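Local coordinates for protein copper-containing nitrite reductase (Thermus scotoductus, PDB 6HBE) that probably reduces nitrite to nitric oxide with electrons from cytochrome c, working as a homotrimeric copper enzyme of the multicopper oxidase family, at residues 75-80 with 111-116; 23-28 with 64-69; 44-49 with 128-133; 204-209 with 243-248. All blocks are in the same frame, centred on the assembly; numbering follows the deposited sequence.

Interaction 1 (75-80 with 111-116). With CU (copper (II) ion), chain N; CU (copper (II) ion), chain M.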
# COMPACT_ATOMS: atom_id res chain seq x y z
N HIS C 75 -25.30 8.60 12.83
CA HIS C 75 -24.92 8.04 11.52
C HIS C 75 -25.31 9.07 10.46
O HIS C 75 -25.57 10.24 10.79
CB HIS C 75 -25.60 6.67 11.28
CG HIS C 75 -25.09 5.58 12.17
ND1 HIS C 75 -23.83 5.04 12.02
CD2 HIS C 75 -25.66 4.93 13.21
CE1 HIS C 75 -23.63 4.13 12.96
NE2 HIS C 75 -24.72 4.04 13.69
N GLY C 76 -25.31 8.67 9.21
CA GLY C 76 -25.67 9.57 8.12
C GLY C 76 -25.52 8.85 6.81
O GLY C 76 -25.42 7.63 6.80
N LEU C 77 -25.53 9.59 5.71
CA LEU C 77 -25.41 8.98 4.37
C LEU C 77 -24.84 9.95 3.33
O LEU C 77 -25.26 11.12 3.25
CB LEU C 77 -26.78 8.48 3.89
CG LEU C 77 -26.92 7.81 2.51
CD1 LEU C 77 -26.26 6.43 2.55
CD2 LEU C 77 -28.39 7.69 2.11
N SER C 78 -23.90 9.42 2.54
CA SER C 78 -23.50 10.00 1.27
C SER C 78 -23.87 9.04 0.14
O SER C 78 -23.72 7.84 0.29
CB SER C 78 -21.97 10.27 1.24
OG SER C 78 -21.61 10.71 -0.06
N ILE C 79 -24.33 9.58 -0.98
CA ILE C 79 -24.78 8.76 -2.11
C ILE C 79 -24.25 9.36 -3.41
O ILE C 79 -24.72 10.42 -3.88
CB ILE C 79 -26.34 8.58 -2.09
CG1 ILE C 79 -26.82 7.76 -3.28
CG2 ILE C 79 -27.09 9.91 -1.98
CD1 ILE C 79 -28.06 6.94 -2.97
N HIS C 80 -23.28 8.66 -4.03
CA HIS C 80 -22.48 9.27 -5.09
C HIS C 80 -23.25 9.50 -6.39
O HIS C 80 -22.77 10.22 -7.23
CB HIS C 80 -21.18 8.48 -5.39
CG HIS C 80 -20.17 8.43 -4.27
ND1 HIS C 80 -18.95 7.81 -4.41
CD2 HIS C 80 -20.19 8.94 -3.01
CE1 HIS C 80 -18.27 7.90 -3.27
NE2 HIS C 80 -19.00 8.59 -2.41
N PHE C 111 -22.32 3.47 -8.66
CA PHE C 111 -21.98 4.45 -7.63
C PHE C 111 -21.93 3.83 -6.23
O PHE C 111 -22.77 3.00 -5.87
CB PHE C 111 -22.98 5.60 -7.65
CG PHE C 111 -22.99 6.35 -8.95
CD1 PHE C 111 -22.02 7.32 -9.23
CD2 PHE C 111 -23.94 6.05 -9.91
CE1 PHE C 111 -22.00 7.98 -10.44
CE2 PHE C 111 -23.93 6.71 -11.15
CZ PHE C 111 -22.96 7.67 -11.41
N MET C 112 -20.97 4.29 -5.43
CA MET C 112 -20.92 3.94 -4.00
C MET C 112 -21.93 4.77 -3.19
O MET C 112 -22.17 5.95 -3.50
CB MET C 112 -19.51 4.19 -3.44
CG MET C 112 -19.18 3.62 -2.05
SD MET C 112 -17.41 3.87 -1.71
CE MET C 112 -17.25 3.40 0.01
N TYR C 113 -22.46 4.18 -2.11
CA TYR C 113 -23.06 4.95 -1.01
C TYR C 113 -22.43 4.45 0.28
O TYR C 113 -21.93 3.32 0.31
CB TYR C 113 -24.63 4.88 -1.00
CG TYR C 113 -25.24 3.56 -0.57
CD1 TYR C 113 -25.30 3.21 0.79
CD2 TYR C 113 -25.76 2.65 -1.50
CE1 TYR C 113 -25.86 2.02 1.20
CE2 TYR C 113 -26.32 1.44 -1.08
CZ TYR C 113 -26.36 1.13 0.27
OH TYR C 113 -26.86 -0.06 0.76
N HIS C 114 -22.43 5.28 1.32
CA HIS C 114 -21.77 4.93 2.59
C HIS C 114 -22.22 5.87 3.70
O HIS C 114 -22.83 6.91 3.44
CB HIS C 114 -20.21 4.98 2.44
CG HIS C 114 -19.66 6.31 1.99
ND1 HIS C 114 -19.37 7.32 2.88
CD2 HIS C 114 -19.35 6.79 0.76
CE1 HIS C 114 -18.93 8.38 2.22
NE2 HIS C 114 -18.86 8.07 0.94
N CYS C 115 -21.91 5.53 4.94
CA CYS C 115 -22.30 6.36 6.06
C CYS C 115 -21.51 7.68 6.02
O CYS C 115 -20.33 7.68 5.65
CB CYS C 115 -22.04 5.66 7.41
SG CYS C 115 -22.82 6.52 8.84
N ALA C 116 -22.15 8.77 6.44
CA ALA C 116 -21.50 10.08 6.55
C ALA C 116 -22.09 10.87 7.74
O ALA C 116 -22.87 11.80 7.54
CB ALA C 116 -21.65 10.83 5.24
CU CU N . -22.37 5.42 10.62
CU CU M . -18.08 9.06 -0.62
O HOH W 1 -18.77 10.84 -0.24
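His80, just past the short strand 78-79, and His114, on the antiparallel strand 109-114 of a cupredoxin sheet, meet rim to rim, ring planes 87° apart, each aiming NE2 at the same copper ion. His80 NE2 and His114 NE2 sit 3.4 Å apart, brought together by the metal. A water and His267 of the second subunit complete this site, the type 2 copper of nitrite reductases. A chi1 of 58° tucks the His114 ring between its own backbone N and carbonyl carbon, leaving one ring face under Ser78 CB, which lies 3.7 Å from CE1. The other ring nitrogens fix the rotation: His114 ND1 donates to Cys115 O at 3.0 Å, and His80 ND1 bonds to Gln239 of the second subunit. His80 N also gives a 3.0 Å bond to Met112 O, while Met112 CB sits off-centre over the His80 ring. The Phe111 ring packs against the His80 backbone, CD1 3.6 Å from His80 O; with an alanine here, a gap would probably open beside that backbone, leaving the ligand less firmly backed. At the opposite end His75 and Cys115 join His125 and Gln130 at the type 1 copper, where Cys115 SG lies in plane at the His75 ring edge, 3.7 Å from ND1.

Interaction 2 (23-28 with 64-69)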
# COMPACT_ATOMS: atom_id res chain seq x y z
N HIS C 23 -38.43 4.47 -4.52
CA HIS C 23 -38.26 4.75 -3.13
C HIS C 23 -37.50 3.63 -2.44
O HIS C 23 -37.81 2.46 -2.62
CB HIS C 23 -39.63 4.97 -2.47
CG HIS C 23 -39.53 5.29 -1.02
ND1 HIS C 23 -40.36 4.73 -0.07
CD2 HIS C 23 -38.65 6.07 -0.34
CE1 HIS C 23 -40.00 5.17 1.13
NE2 HIS C 23 -38.96 5.97 0.99
N PHE C 24 -36.49 4.02 -1.64
CA PHE C 24 -35.64 3.09 -0.93
C PHE C 24 -35.49 3.50 0.52
O PHE C 24 -35.35 4.70 0.82
CB PHE C 24 -34.23 3.02 -1.58
CG PHE C 24 -34.24 2.65 -3.05
CD1 PHE C 24 -34.42 1.33 -3.45
CD2 PHE C 24 -34.10 3.63 -4.02
CE1 PHE C 24 -34.41 0.99 -4.80
CE2 PHE C 24 -34.10 3.30 -5.38
CZ PHE C 24 -34.26 1.98 -5.77
N THR C 25 -35.46 2.51 1.42
CA THR C 25 -35.29 2.74 2.84
C THR C 25 -33.97 2.12 3.34
O THR C 25 -33.73 0.94 3.15
CB THR C 25 -36.47 2.21 3.66
OG1 THR C 25 -37.68 2.83 3.19
CG2 THR C 25 -36.30 2.59 5.14
N LEU C 26 -33.10 2.96 3.91
CA LEU C 26 -31.87 2.49 4.56
C LEU C 26 -31.93 2.69 6.07
O LEU C 26 -32.27 3.80 6.54
CB LEU C 26 -30.64 3.23 3.98
CG LEU C 26 -30.39 3.02 2.49
CD1 LEU C 26 -29.28 3.92 1.99
CD2 LEU C 26 -30.06 1.55 2.18
N GLU C 27 -31.56 1.66 6.83
CA GLU C 27 -31.61 1.66 8.27
C GLU C 27 -30.22 1.45 8.90
O GLU C 27 -29.68 0.34 8.88
CB GLU C 27 -32.59 0.58 8.76
CG GLU C 27 -34.01 0.77 8.22
CD GLU C 27 -35.05 -0.11 8.91
OE1 GLU C 27 -34.69 -1.23 9.34
OE2 GLU C 27 -36.22 0.31 9.01
N ALA C 28 -29.66 2.52 9.47
CA ALA C 28 -28.35 2.44 10.12
C ALA C 28 -28.42 1.69 11.44
O ALA C 28 -29.29 1.98 12.30
CB ALA C 28 -27.76 3.84 10.32
N HIS C 64 -36.15 8.72 -4.23
CA HIS C 64 -36.50 9.15 -2.89
C HIS C 64 -35.79 8.20 -1.95
O HIS C 64 -35.95 6.99 -2.09
CB HIS C 64 -38.03 9.07 -2.61
CG HIS C 64 -38.88 9.90 -3.53
ND1 HIS C 64 -38.96 11.28 -3.45
CD2 HIS C 64 -39.72 9.54 -4.54
CE1 HIS C 64 -39.78 11.73 -4.38
NE2 HIS C 64 -40.26 10.69 -5.05
N ILE C 65 -35.03 8.74 -0.99
CA ILE C 65 -34.40 7.97 0.08
C ILE C 65 -35.06 8.28 1.42
O ILE C 65 -35.27 9.45 1.76
CB ILE C 65 -32.88 8.32 0.22
CG1 ILE C 65 -32.12 8.09 -1.09
CG2 ILE C 65 -32.26 7.60 1.41
CD1 ILE C 65 -32.08 6.64 -1.56
N THR C 66 -35.34 7.24 2.21
CA THR C 66 -35.73 7.39 3.59
C THR C 66 -34.61 6.78 4.40
O THR C 66 -34.32 5.62 4.22
CB THR C 66 -37.06 6.66 3.91
OG1 THR C 66 -38.12 7.33 3.21
CG2 THR C 66 -37.37 6.68 5.38
N LEU C 67 -33.95 7.58 5.23
CA LEU C 67 -32.89 7.09 6.09
C LEU C 67 -33.33 7.09 7.52
O LEU C 67 -33.71 8.16 8.04
CB LEU C 67 -31.67 7.99 5.91
CG LEU C 67 -30.49 7.77 6.87
CD1 LEU C 67 -29.84 6.41 6.62
CD2 LEU C 67 -29.46 8.89 6.69
N ARG C 68 -33.20 5.97 8.22
CA ARG C 68 -33.59 5.90 9.62
C ARG C 68 -32.41 5.45 10.45
O ARG C 68 -31.71 4.53 10.05
CB ARG C 68 -34.74 4.89 9.86
CG ARG C 68 -35.98 5.13 9.04
CD ARG C 68 -37.08 4.10 9.34
NE ARG C 68 -38.10 4.16 8.30
CZ ARG C 68 -39.00 5.15 8.17
NH1 ARG C 68 -39.07 6.16 9.03
NH2 ARG C 68 -39.88 5.10 7.16
N ASN C 69 -32.18 6.10 11.59
CA ASN C 69 -31.11 5.68 12.49
C ASN C 69 -31.64 4.86 13.65
O ASN C 69 -32.24 5.40 14.60
CB ASN C 69 -30.30 6.89 12.98
CG ASN C 69 -29.11 6.48 13.83
OD1 ASN C 69 -28.92 5.30 14.14
ND2 ASN C 69 -28.29 7.46 14.20
O HOH W 2 -39.87 3.45 4.86
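Two first torsions bring His23 and Thr66 together: His23 CG stands opposite its backbone N (chi1 -179°), swinging the ring across to the neighbouring strand, and Thr66 OG1 points away from its carbonyl carbon (chi1 -67°) to meet it. The strands are a parallel pair within a mixed cupredoxin sheet, in register from His23 beside His64 to Ala28 beside Asn69. His23 NE2 donates to Thr66 OG1 at 2.7 Å, the oxygen lying in the ring plane, and Glu100 grips the same hydroxyl. A valine in place of Thr66 would probably leave the His23 N-H and the Glu100 carboxylate without their shared partner and free the ring to turn. Further along this face, Thr66 CG2 covers one side of the Arg68 guanidinium. Arg68 NH2 donates to a water at 2.8 Å, which also bonds Thr25 OG1, so the two strands are bridged by solvent. Glu27 runs alongside Arg68, but OE2 stays 4.3 Å from NE, too far for a salt bridge. On the reverse face Phe24, Leu26, Ile65 and Leu67 form an apolar patch; Leu26 and Leu67 pack on Phe46, and Phe24 on Leu55 and Val57. There, Leu67 CD1 reaches over to 3.6 Å from Leu26 O.

Interaction 3 (44-49 with 128-133). With CU (copper (II) ion), chain N.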
# COMPACT_ATOMS: atom_id res chain seq x y z
N PHE C 44 -20.65 -1.73 11.82
CA PHE C 44 -21.88 -1.00 11.55
C PHE C 44 -22.40 -1.41 10.17
O PHE C 44 -21.60 -1.75 9.29
CB PHE C 44 -21.63 0.51 11.52
CG PHE C 44 -21.11 1.11 12.82
CD1 PHE C 44 -21.90 1.08 13.98
CD2 PHE C 44 -19.87 1.77 12.87
CE1 PHE C 44 -21.44 1.63 15.18
CE2 PHE C 44 -19.41 2.32 14.07
CZ PHE C 44 -20.19 2.25 15.22
N SER C 45 -23.73 -1.35 9.98
CA SER C 45 -24.35 -1.68 8.69
C SER C 45 -25.50 -0.74 8.31
O SER C 45 -25.94 0.11 9.12
CB SER C 45 -24.89 -3.12 8.71
OG SER C 45 -26.04 -3.21 9.52
N PHE C 46 -25.94 -0.89 7.06
CA PHE C 46 -27.29 -0.54 6.65
C PHE C 46 -28.08 -1.85 6.51
O PHE C 46 -27.67 -2.76 5.77
CB PHE C 46 -27.32 0.23 5.36
CG PHE C 46 -26.69 1.60 5.45
CD1 PHE C 46 -27.34 2.63 6.11
CD2 PHE C 46 -25.42 1.84 4.94
CE1 PHE C 46 -26.76 3.87 6.22
CE2 PHE C 46 -24.83 3.08 5.04
CZ PHE C 46 -25.51 4.11 5.69
N ASN C 47 -29.18 -1.95 7.25
CA ASN C 47 -30.12 -3.08 7.16
C ASN C 47 -29.54 -4.45 7.49
O ASN C 47 -29.98 -5.46 6.94
CB ASN C 47 -30.77 -3.12 5.79
CG ASN C 47 -31.45 -1.81 5.42
OD1 ASN C 47 -30.83 -0.72 5.41
ND2 ASN C 47 -32.71 -1.90 5.09
N ASP C 48 -28.56 -4.47 8.39
CA ASP C 48 -27.98 -5.68 8.92
C ASP C 48 -27.19 -6.58 7.91
O ASP C 48 -27.10 -7.79 8.09
CB ASP C 48 -29.08 -6.47 9.63
CG ASP C 48 -28.59 -7.26 10.84
OD1 ASP C 48 -27.77 -6.76 11.66
OD2 ASP C 48 -29.10 -8.40 11.00
N MET C 49 -26.68 -5.96 6.84
CA MET C 49 -25.84 -6.63 5.81
C MET C 49 -24.66 -5.71 5.45
O MET C 49 -24.82 -4.50 5.45
CB MET C 49 -26.64 -6.93 4.54
CG MET C 49 -27.72 -5.91 4.18
SD MET C 49 -28.77 -6.37 2.78
CE MET C 49 -28.97 -8.13 3.09
N GLY C 128 -15.89 0.39 9.05
CA GLY C 128 -16.62 -0.61 9.86
C GLY C 128 -17.73 -1.40 9.18
O GLY C 128 -18.37 -2.21 9.83
N GLY C 129 -17.98 -1.16 7.88
CA GLY C 129 -18.95 -1.99 7.14
C GLY C 129 -20.08 -1.25 6.45
O GLY C 129 -20.84 -1.89 5.69
N GLN C 130 -20.23 0.05 6.70
CA GLN C 130 -21.39 0.82 6.24
C GLN C 130 -21.22 1.35 4.83
O GLN C 130 -20.86 2.52 4.62
CB GLN C 130 -21.74 1.97 7.21
CG GLN C 130 -22.70 1.61 8.33
CD GLN C 130 -23.01 2.76 9.32
OE1 GLN C 130 -22.16 3.62 9.71
NE2 GLN C 130 -24.26 2.75 9.77
N PHE C 131 -21.46 0.47 3.86
CA PHE C 131 -21.36 0.85 2.43
C PHE C 131 -22.23 -0.05 1.57
O PHE C 131 -22.63 -1.13 2.02
CB PHE C 131 -19.90 0.77 1.94
CG PHE C 131 -19.17 -0.46 2.39
CD1 PHE C 131 -19.42 -1.70 1.82
CD2 PHE C 131 -18.26 -0.38 3.42
CE1 PHE C 131 -18.77 -2.84 2.27
CE2 PHE C 131 -17.59 -1.51 3.87
CZ PHE C 131 -17.86 -2.76 3.29
N GLY C 132 -22.52 0.41 0.34
CA GLY C 132 -23.23 -0.37 -0.67
C GLY C 132 -23.18 0.25 -2.05
O GLY C 132 -22.43 1.21 -2.27
N MET C 133 -23.95 -0.31 -2.99
CA MET C 133 -24.00 0.12 -4.40
C MET C 133 -25.37 0.66 -4.82
O MET C 133 -26.41 0.08 -4.48
CB MET C 133 -23.65 -1.10 -5.30
CG MET C 133 -23.72 -0.92 -6.83
SD MET C 133 -23.53 -2.46 -7.80
CE MET C 133 -21.86 -3.00 -7.35
CU CU N . -22.37 5.42 10.62
O HOH W 3 -23.91 -1.96 5.15
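Gln130 supplies an amide oxygen to the type 1 copper, where many cupredoxins have a methionine sulfur, and the same amide is held from behind by Ser45. OE1 binds the metal at 2.0 Å alongside His75, Cys115 and His125, an arrangement known from stellacyanin. On the other side of the amide, Gln130 NE2 donates to Ser45 O at 3.2 Å. The acceptor lies in the amide plane, yet the donor stands 56° out of the Ser45 carbonyl plane, so the bond settles the amide's rotation without using a carbonyl lone pair.

Aromatic residues of the strand flank the ligand. Phe44 CB presses to 3.4 Å from Gln130 CD, while the Phe44 ring goes on to stack on His125 and meet His75 edge-to-face, touching three copper ligands in all. Phe46 comes in at about a right angle with CG of Gln130 over one face of its ring; CE2 is 3.9 Å from Gln130 CB.

The backbone approach is made possible by glycine. Gly129 ends the helix before it in a Schellman motif with phi 125°, and a CB there would run into Phe44 O. Phe44 N donates to Gly128 O at 3.1 Å. Gln130 follows as the centre of an inverse gamma turn, which takes the chain away towards the strand beginning at Phe131. Beyond Ser45 the other segment folds back through a type I' turn from Phe46 to Met49. In the angle between the segments lies a water that accepts from Phe46 N at 3.0 Å.

Interaction 4 (204-209 with 243-248)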
# COMPACT_ATOMS: atom_id res chain seq x y z
N PHE C 204 -19.13 -3.75 -11.27
CA PHE C 204 -18.07 -3.91 -10.24
C PHE C 204 -17.78 -2.59 -9.54
O PHE C 204 -17.51 -1.60 -10.21
CB PHE C 204 -16.79 -4.42 -10.91
CG PHE C 204 -15.60 -4.52 -9.95
CD1 PHE C 204 -15.68 -5.32 -8.84
CD2 PHE C 204 -14.41 -3.86 -10.22
CE1 PHE C 204 -14.62 -5.43 -7.96
CE2 PHE C 204 -13.32 -4.00 -9.36
CZ PHE C 204 -13.45 -4.77 -8.21
N LEU C 205 -17.79 -2.60 -8.19
CA LEU C 205 -17.41 -1.44 -7.40
C LEU C 205 -16.38 -1.88 -6.37
O LEU C 205 -16.65 -2.79 -5.57
CB LEU C 205 -18.64 -0.84 -6.69
CG LEU C 205 -18.44 0.24 -5.61
CD1 LEU C 205 -17.84 1.49 -6.19
CD2 LEU C 205 -19.71 0.58 -4.87
N ASN C 206 -15.22 -1.23 -6.37
CA ASN C 206 -14.21 -1.45 -5.29
C ASN C 206 -14.48 -0.38 -4.24
O ASN C 206 -14.19 0.80 -4.49
CB ASN C 206 -12.75 -1.31 -5.79
CG ASN C 206 -11.72 -1.54 -4.69
OD1 ASN C 206 -12.04 -2.06 -3.60
ND2 ASN C 206 -10.46 -1.12 -4.94
N VAL C 207 -14.99 -0.76 -3.08
CA VAL C 207 -15.22 0.24 -2.02
C VAL C 207 -13.93 0.53 -1.21
O VAL C 207 -13.85 1.52 -0.50
CB VAL C 207 -16.36 -0.07 -1.03
CG1 VAL C 207 -17.68 -0.36 -1.73
CG2 VAL C 207 -16.00 -1.17 -0.05
N GLY C 208 -12.93 -0.32 -1.33
CA GLY C 208 -11.72 -0.16 -0.54
C GLY C 208 -11.98 -0.58 0.93
O GLY C 208 -12.46 -1.69 1.16
N PRO C 209 -11.70 0.29 1.92
CA PRO C 209 -11.43 1.71 1.72
C PRO C 209 -9.99 2.15 1.45
O PRO C 209 -9.78 3.36 1.16
CB PRO C 209 -11.92 2.33 3.06
CG PRO C 209 -12.74 1.30 3.69
CD PRO C 209 -12.02 0.03 3.34
N ALA C 243 -9.06 -0.46 -10.50
CA ALA C 243 -10.01 0.31 -9.66
C ALA C 243 -9.44 0.66 -8.30
O ALA C 243 -9.22 -0.25 -7.46
CB ALA C 243 -11.32 -0.46 -9.52
N GLY C 244 -9.22 1.95 -8.06
CA GLY C 244 -8.95 2.41 -6.71
C GLY C 244 -10.19 2.44 -5.85
O GLY C 244 -11.28 2.10 -6.33
N PRO C 245 -10.04 2.78 -4.55
CA PRO C 245 -11.23 2.91 -3.69
C PRO C 245 -12.30 3.88 -4.22
O PRO C 245 -11.99 5.04 -4.45
CB PRO C 245 -10.65 3.35 -2.34
CG PRO C 245 -9.28 2.73 -2.34
CD PRO C 245 -8.80 2.87 -3.76
N SER C 246 -13.54 3.37 -4.34
CA SER C 246 -14.74 4.03 -4.94
C SER C 246 -14.75 4.16 -6.46
O SER C 246 -15.68 4.79 -7.01
CB SER C 246 -15.11 5.38 -4.27
OG SER C 246 -16.38 5.84 -4.73
N ASP C 247 -13.75 3.59 -7.15
CA ASP C 247 -13.81 3.41 -8.60
C ASP C 247 -14.73 2.23 -8.95
O ASP C 247 -14.86 1.27 -8.19
CB ASP C 247 -12.43 3.10 -9.22
CG ASP C 247 -11.53 4.33 -9.44
OD1 ASP C 247 -12.04 5.45 -9.78
OD2 ASP C 247 -10.27 4.12 -9.36
N SER C 248 -15.32 2.29 -10.12
CA SER C 248 -16.25 1.25 -10.60
C SER C 248 -16.10 1.03 -12.10
O SER C 248 -15.53 1.88 -12.79
CB SER C 248 -17.71 1.64 -10.32
OG SER C 248 -18.11 2.77 -11.15
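Asn206 leaves its strand pointing toward 243-248, where it meets Ala243 and Gly244. Its CB already touches both, 4.1 Å from Ala243 CB and 3.8 Å from Gly244 O. With CG opposite the backbone N (chi1 -180°), the amide carries on over the start of the turn, and CG passes close to the carbonyl oxygens of both residues. At the tip the two branches part. ND2 donates to Ala243 O at 2.9 Å, the acceptor lying in the amide plane although the donor stands 42° out of the Ala243 carbonyl plane; Leu211 O takes a further bond from the same nitrogen. OD1 turns back to its own strand and accepts from Gly208 N at 3.0 Å, an Asx turn.

The setting is the second cupredoxin domain: residues 243-248 carry the chain from strand 241-243 of one sheet to strand 248-254 of the other through a type II turn, Gly244 to Asp247, with Ser246 at the positive-phi position. Asp247 braces this turn from within, OD2 taking the Gly244 N-H at 2.7 Å through its anti lone pair, while OD1 bonds Tyr227 of its own chain and Thr240 of the second subunit. The Asn206 backbone is held as well. Its N donates to Asp247 O, and its O accepts from Ser246 N at 2.7 Å. One residue earlier, Leu205 CD1 lies 3.6 Å from Asp247 O. Past the Asx turn, a cis peptide introduces Pro209, and Pro245 CG rests 3.6 Å from Pro209 O.

Interactions 1, 3 and 4 are buried, whereas interaction 2 is partly open on its polar face. Interactions 1 and 3 share the type 1 copper and one sheet: strands 109-114 and 131-137 are neighbours, joined by Tyr113 N to Gly132 O. Interaction 2 belongs to the facing sheet, with strand 21-36 beside strand 39-46 of interaction 3; its Asn69 and Ala28 pack on His75. Interaction 4 lies in the other cupredoxin domain and touches interaction 1 where Ser246 meets His80 and Met112; both also reach the second subunit. Metal ligands dominate interactions 1 and 3, regular parallel pairing interaction 2, and in interaction 4 backbone bonds and the Asn206 amide hold a turn.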